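Local coordinates for protein major extracellular endoglucanase (Xanthomonas campestris pv. campestris, PDB 4TUF) that hydrolyses internal beta-1,4-glucosidic linkages of cellulose, lichenin and cereal beta-glucans through its family 5 glycoside hydrolase catalytic domain, at residues 1-4 against 8-11; 183-188 against 225-230. All blocks are in the same frame, centred on the assembly; numbering follows the deposited sequence.

Contact 1 (1-4 against 8-11); sequences YSIN and QIVD
Tyr-1 lays its ring obliquely beside the backbone of Asp-11, with CD1 3.7 Å from Asp-11 CA and CE1 against Asp-11 CB. Its CG stands anti to the carbonyl carbon (chi1 -58°), which carries the ring past the end of the pairing, where the hydroxyl bonds to the carbonyl of Pro-147. Asp-11 turns its carboxylate elsewhere, OD1 accepting from the backbone of Gly-14 and Lys-15.

Ser-2 and Val-10 make a hydrogen-bonded antiparallel pair: Ser-2 N donates to Val-10 O (3.1 Å), and Val-10 N returns a straighter bond to Ser-2 O (3.0 Å). Their side chains share one face of the sheet, the OG of Ser-2 lying near CG2 of Val-10.

Ile-3 and Ile-9 form the next, non-hydrogen-bonded pair. On the other face they run side by side in the same direction, Ile-3 CD1 meeting Ile-9 CG1 at 3.9 Å, and both also touch Leu-192.

Asn-4 closes the pairing with three bonds to Gln-8. Its backbone N donates to Gln-8 O, in the carbonyl plane. Asn-4 OD1 takes Gln-8 N at 2.9 Å from above its carbonyl plane and also accepts from Ser-6 N, while Asn-4 ND2 reaches a lone pair of Gln-8 OE1 at 3.0 Å. The amide planes stand 44° apart; bonds at both OD1 and ND2 fix the Asn-4 amide. This short beta hairpin pairs antiparallel with strand 16-23 through strand 9-10 and bonds to Lys-190 and Asn-229 through residues 1-3, at the N-terminal end of the TIM barrel, opposite the catalytic end.

Contact 2 (183-188 against 225-230); sequences AVLAVA and NIPANR. With 2HP (dihydrogenphosphate ion), chain F.
Leu-185, near the C-terminal end of helix 173-187, reaches toward Pro-227 in the loop leading into strand 231-238, a meeting of outer helix and inter-strand loop in the TIM barrel. The two side chains approach tip to tip, Leu-185 CD1 lying 3.8 Å from Pro-227 CG and nearly as close to CD. CD1 alone makes this close approach, while Leu-185 CD1 and CD2 each lie 4.2 Å from Arg-230 CG. On the inner side Leu-185 also packs on Ile-193 of strand 192-195, and Arg-230 is buried.

The interface is otherwise slight: no hydrogen bond crosses it, it buries only 113 Å² in all, and Pro-227 lies exposed at its outer side. Polar order is found instead within the loop, beyond the apolar patch. The Arg-230 chain bends at chi2 (-60°) and then runs out to its guanidinium, with NE bonded to the carbonyl of Pro-189. Arg-230 NH2 donates to Asn-229 O at 2.8 Å; the oxygen lies in the guanidinium plane, while the nitrogen stands well above the plane of that carbonyl. These bonds help fix the rotation of the flat group, which presents an edge to a bound dihydrogenphosphate ion. Two roughly straight bonds meet the anion there: Arg-230 NH1 to O4 at 3.1 Å, and Arg-230 NH2 to O2 at 3.3 Å.

How the contacts relate
The hairpin of contact 1 is complete long before the chain reaches helix 173-187 and contact 2, yet in the fold the two are neighbours, with centres about 13 Å apart and each about 18 Å out from the middle of the chain. They adjoin directly: Ile-3 N probably donates to Asn-229 O at 3.0 Å, and Ser-2 packs against Arg-230. The hairpin of contact 1 joins the barrel sheet through strand 16-23, while the loop of contact 2 leads into barrel strand 231-238, so the N-terminal segment is tied to two parts of the barrel. Ser-2, Asn-229 and Arg-230 together line one dihydrogenphosphate pocket, away from the annotated active-site residues.

Contact 1 (1-4 against 8-11)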
loop_
_atom_site.group_PDB
_atom_site.type_symbol
_atom_site.label_atom_id
_atom_site.label_comp_id
_atom_site.label_asym_id
_atom_site.label_seq_id
_atom_site.Cartn_x
_atom_site.Cartn_y
_atom_site.Cartn_z
ATOM N N TYR A 1 -0.693 0.777 18.101
ATOM C CA TYR A 1 -1.811 0.131 17.414
ATOM C C TYR A 1 -1.763 -1.378 17.583
ATOM O O TYR A 1 -0.717 -1.941 17.920
ATOM C CB TYR A 1 -1.811 0.496 15.927
ATOM C CG TYR A 1 -1.883 1.986 15.700
ATOM C CD1 TYR A 1 -3.109 2.639 15.641
ATOM C CD2 TYR A 1 -0.724 2.745 15.567
ATOM C CE1 TYR A 1 -3.181 4.001 15.446
ATOM C CE2 TYR A 1 -0.785 4.109 15.370
ATOM C CZ TYR A 1 -2.017 4.732 15.310
ATOM O OH TYR A 1 -2.087 6.091 15.120
ATOM N N SER A 2 -2.899 -2.029 17.354
ATOM C CA SER A 2 -2.987 -3.476 17.506
ATOM C C SER A 2 -4.192 -4.051 16.783
ATOM O O SER A 2 -5.047 -3.313 16.294
ATOM C CB SER A 2 -3.044 -3.857 18.988
ATOM O OG SER A 2 -4.067 -3.141 19.656
ATOM N N ILE A 3 -4.246 -5.378 16.717
ATOM C CA ILE A 3 -5.386 -6.073 16.136
ATOM C C ILE A 3 -6.151 -6.833 17.220
ATOM O O ILE A 3 -5.602 -7.741 17.841
ATOM C CB ILE A 3 -4.946 -7.064 15.036
ATOM C CG1 ILE A 3 -3.957 -6.406 14.072
ATOM C CG2 ILE A 3 -6.156 -7.597 14.286
ATOM C CD1 ILE A 3 -4.508 -5.186 13.358
ATOM N N ASN A 4 -7.407 -6.468 17.457
ATOM C CA ASN A 4 -8.199 -7.180 18.457
ATOM C C ASN A 4 -8.753 -8.492 17.905
ATOM O O ASN A 4 -8.584 -8.795 16.725
ATOM C CB ASN A 4 -9.333 -6.296 18.993
ATOM C CG ASN A 4 -10.331 -5.881 17.921
ATOM O OD1 ASN A 4 -10.476 -6.536 16.886
ATOM N ND2 ASN A 4 -11.043 -4.784 18.181
ATOM N N GLN A 8 -10.017 -6.151 14.064
ATOM C CA GLN A 8 -10.120 -4.702 13.935
ATOM C C GLN A 8 -8.834 -4.027 14.390
ATOM O O GLN A 8 -8.166 -4.505 15.307
ATOM C CB GLN A 8 -11.290 -4.163 14.757
ATOM C CG GLN A 8 -12.662 -4.536 14.251
ATOM C CD GLN A 8 -13.736 -4.252 15.284
ATOM O OE1 GLN A 8 -13.486 -4.323 16.486
ATOM N NE2 GLN A 8 -14.937 -3.925 14.820
ATOM N N ILE A 9 -8.495 -2.914 13.750
ATOM C CA ILE A 9 -7.364 -2.094 14.171
ATOM C C ILE A 9 -7.792 -1.144 15.271
ATOM O O ILE A 9 -8.709 -0.346 15.073
ATOM C CB ILE A 9 -6.796 -1.265 13.012
ATOM C CG1 ILE A 9 -6.451 -2.165 11.830
ATOM C CG2 ILE A 9 -5.579 -0.478 13.470
ATOM C CD1 ILE A 9 -6.233 -1.407 10.553
ATOM N N VAL A 10 -7.142 -1.222 16.428
ATOM C CA VAL A 10 -7.428 -0.273 17.501
ATOM C C VAL A 10 -6.183 0.563 17.787
ATOM O O VAL A 10 -5.064 0.132 17.508
ATOM C CB VAL A 10 -7.920 -0.988 18.785
ATOM C CG1 VAL A 10 -8.819 -2.150 18.418
ATOM C CG2 VAL A 10 -6.762 -1.478 19.615
ATOM N N ASP A 11 -6.378 1.770 18.309
ATOM C CA ASP A 11 -5.253 2.651 18.609
ATOM C C ASP A 11 -4.820 2.489 20.058
ATOM O O ASP A 11 -5.226 1.536 20.726
ATOM C CB ASP A 11 -5.604 4.117 18.310
ATOM C CG ASP A 11 -6.928 4.556 18.930
ATOM O OD1 ASP A 11 -7.373 3.962 19.936
ATOM O OD2 ASP A 11 -7.525 5.519 18.409
#

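Contact 2 (183-188 against 225-230)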
loop_
_atom_site.group_PDB
_atom_site.type_symbol
_atom_site.label_atom_id
_atom_site.label_comp_id
_atom_site.label_asym_id
_atom_site.label_seq_id
_atom_site.Cartn_x
_atom_site.Cartn_y
_atom_site.Cartn_z
ATOM N N ALA A 183 12.514 -7.167 13.184
ATOM C CA ALA A 183 13.328 -5.958 13.152
ATOM C C ALA A 183 12.512 -4.722 13.517
ATOM O O ALA A 183 12.913 -3.937 14.378
ATOM C CB ALA A 183 13.963 -5.784 11.780
ATOM N N VAL A 184 11.365 -4.554 12.862
ATOM C CA VAL A 184 10.515 -3.397 13.108
ATOM C C VAL A 184 9.968 -3.373 14.538
ATOM O O VAL A 184 9.995 -2.333 15.194
ATOM C CB VAL A 184 9.342 -3.344 12.112
ATOM C CG1 VAL A 184 8.341 -2.272 12.518
ATOM C CG2 VAL A 184 9.856 -3.084 10.709
ATOM N N LEU A 185 9.492 -4.514 15.032
ATOM C CA LEU A 185 8.847 -4.549 16.347
ATOM C C LEU A 185 9.853 -4.430 17.495
ATOM O O LEU A 185 9.489 -4.092 18.620
ATOM C CB LEU A 185 8.020 -5.827 16.507
ATOM C CG LEU A 185 6.745 -5.942 15.662
ATOM C CD1 LEU A 185 5.976 -7.214 16.008
ATOM C CD2 LEU A 185 5.858 -4.715 15.834
ATOM N N ALA A 186 11.118 -4.705 17.214
ATOM C CA ALA A 186 12.150 -4.552 18.230
ATOM C C ALA A 186 12.354 -3.079 18.541
ATOM O O ALA A 186 12.789 -2.720 19.634
ATOM C CB ALA A 186 13.454 -5.183 17.769
ATOM N N VAL A 187 12.035 -2.231 17.565
ATOM C CA VAL A 187 12.276 -0.799 17.674
ATOM C C VAL A 187 10.979 -0.039 17.899
ATOM O O VAL A 187 10.939 0.931 18.651
ATOM C CB VAL A 187 12.960 -0.246 16.414
ATOM C CG1 VAL A 187 13.354 1.190 16.627
ATOM C CG2 VAL A 187 14.183 -1.064 16.076
ATOM N N ALA A 188 9.924 -0.485 17.225
ATOM C CA ALA A 188 8.605 0.138 17.321
ATOM C C ALA A 188 7.553 -0.924 17.625
ATOM O O ALA A 188 6.841 -1.367 16.728
ATOM C CB ALA A 188 8.270 0.874 16.031
ATOM N N ASN A 225 5.018 -16.351 11.423
ATOM C CA ASN A 225 5.468 -16.170 12.796
ATOM C C ASN A 225 5.570 -14.682 13.124
ATOM O O ASN A 225 6.656 -14.153 13.376
ATOM C CB ASN A 225 6.806 -16.863 13.019
ATOM C CG ASN A 225 7.179 -16.945 14.482
ATOM O OD1 ASN A 225 6.387 -16.590 15.358
ATOM N ND2 ASN A 225 8.384 -17.426 14.757
ATOM N N ILE A 226 4.418 -14.021 13.085
ATOM C CA ILE A 226 4.272 -12.600 13.368
ATOM C C ILE A 226 3.120 -12.476 14.359
ATOM O O ILE A 226 2.092 -13.131 14.175
ATOM C CB ILE A 226 3.974 -11.790 12.083
ATOM C CG1 ILE A 226 5.119 -11.924 11.082
ATOM C CG2 ILE A 226 3.715 -10.313 12.388
ATOM C CD1 ILE A 226 4.909 -11.100 9.825
ATOM N N PRO A 227 3.286 -11.658 15.417
ATOM C CA PRO A 227 2.256 -11.562 16.465
ATOM C C PRO A 227 0.863 -11.298 15.901
ATOM O O PRO A 227 0.701 -10.439 15.040
ATOM C CB PRO A 227 2.731 -10.383 17.318
ATOM C CG PRO A 227 4.213 -10.381 17.148
ATOM C CD PRO A 227 4.460 -10.817 15.723
ATOM N N ALA A 228 -0.123 -12.048 16.382
ATOM C CA ALA A 228 -1.489 -11.939 15.887
ATOM C C ALA A 228 -2.028 -10.523 16.043
ATOM O O ALA A 228 -2.806 -10.054 15.210
ATOM C CB ALA A 228 -2.397 -12.931 16.608
ATOM N N ASN A 229 -1.603 -9.843 17.105
ATOM C CA ASN A 229 -2.113 -8.507 17.390
ATOM C C ASN A 229 -1.297 -7.388 16.727
ATOM O O ASN A 229 -1.409 -6.224 17.115
ATOM C CB ASN A 229 -2.195 -8.279 18.907
ATOM C CG ASN A 229 -0.851 -8.400 19.607
ATOM O OD1 ASN A 229 0.211 -8.389 18.976
ATOM N ND2 ASN A 229 -0.892 -8.501 20.933
ATOM N N ARG A 230 -0.492 -7.743 15.726
ATOM C CA ARG A 230 0.197 -6.743 14.910
ATOM C C ARG A 230 0.071 -7.025 13.420
ATOM O O ARG A 230 0.277 -6.130 12.601
ATOM C CB ARG A 230 1.681 -6.667 15.271
ATOM C CG ARG A 230 1.968 -6.174 16.667
ATOM C CD ARG A 230 1.429 -4.788 16.889
ATOM N NE ARG A 230 1.825 -4.285 18.198
ATOM C CZ ARG A 230 1.144 -4.509 19.314
ATOM N NH1 ARG A 230 1.580 -4.026 20.464
ATOM N NH2 ARG A 230 0.030 -5.220 19.277
HETATM P P 2HP F . -1.249 -4.837 22.882
HETATM O O1 2HP F . -1.856 -5.122 24.236
HETATM O O2 2HP F . -2.022 -5.594 21.827
HETATM O O3 2HP F . -1.320 -3.356 22.589
HETATM O O4 2HP F . 0.195 -5.281 22.876
#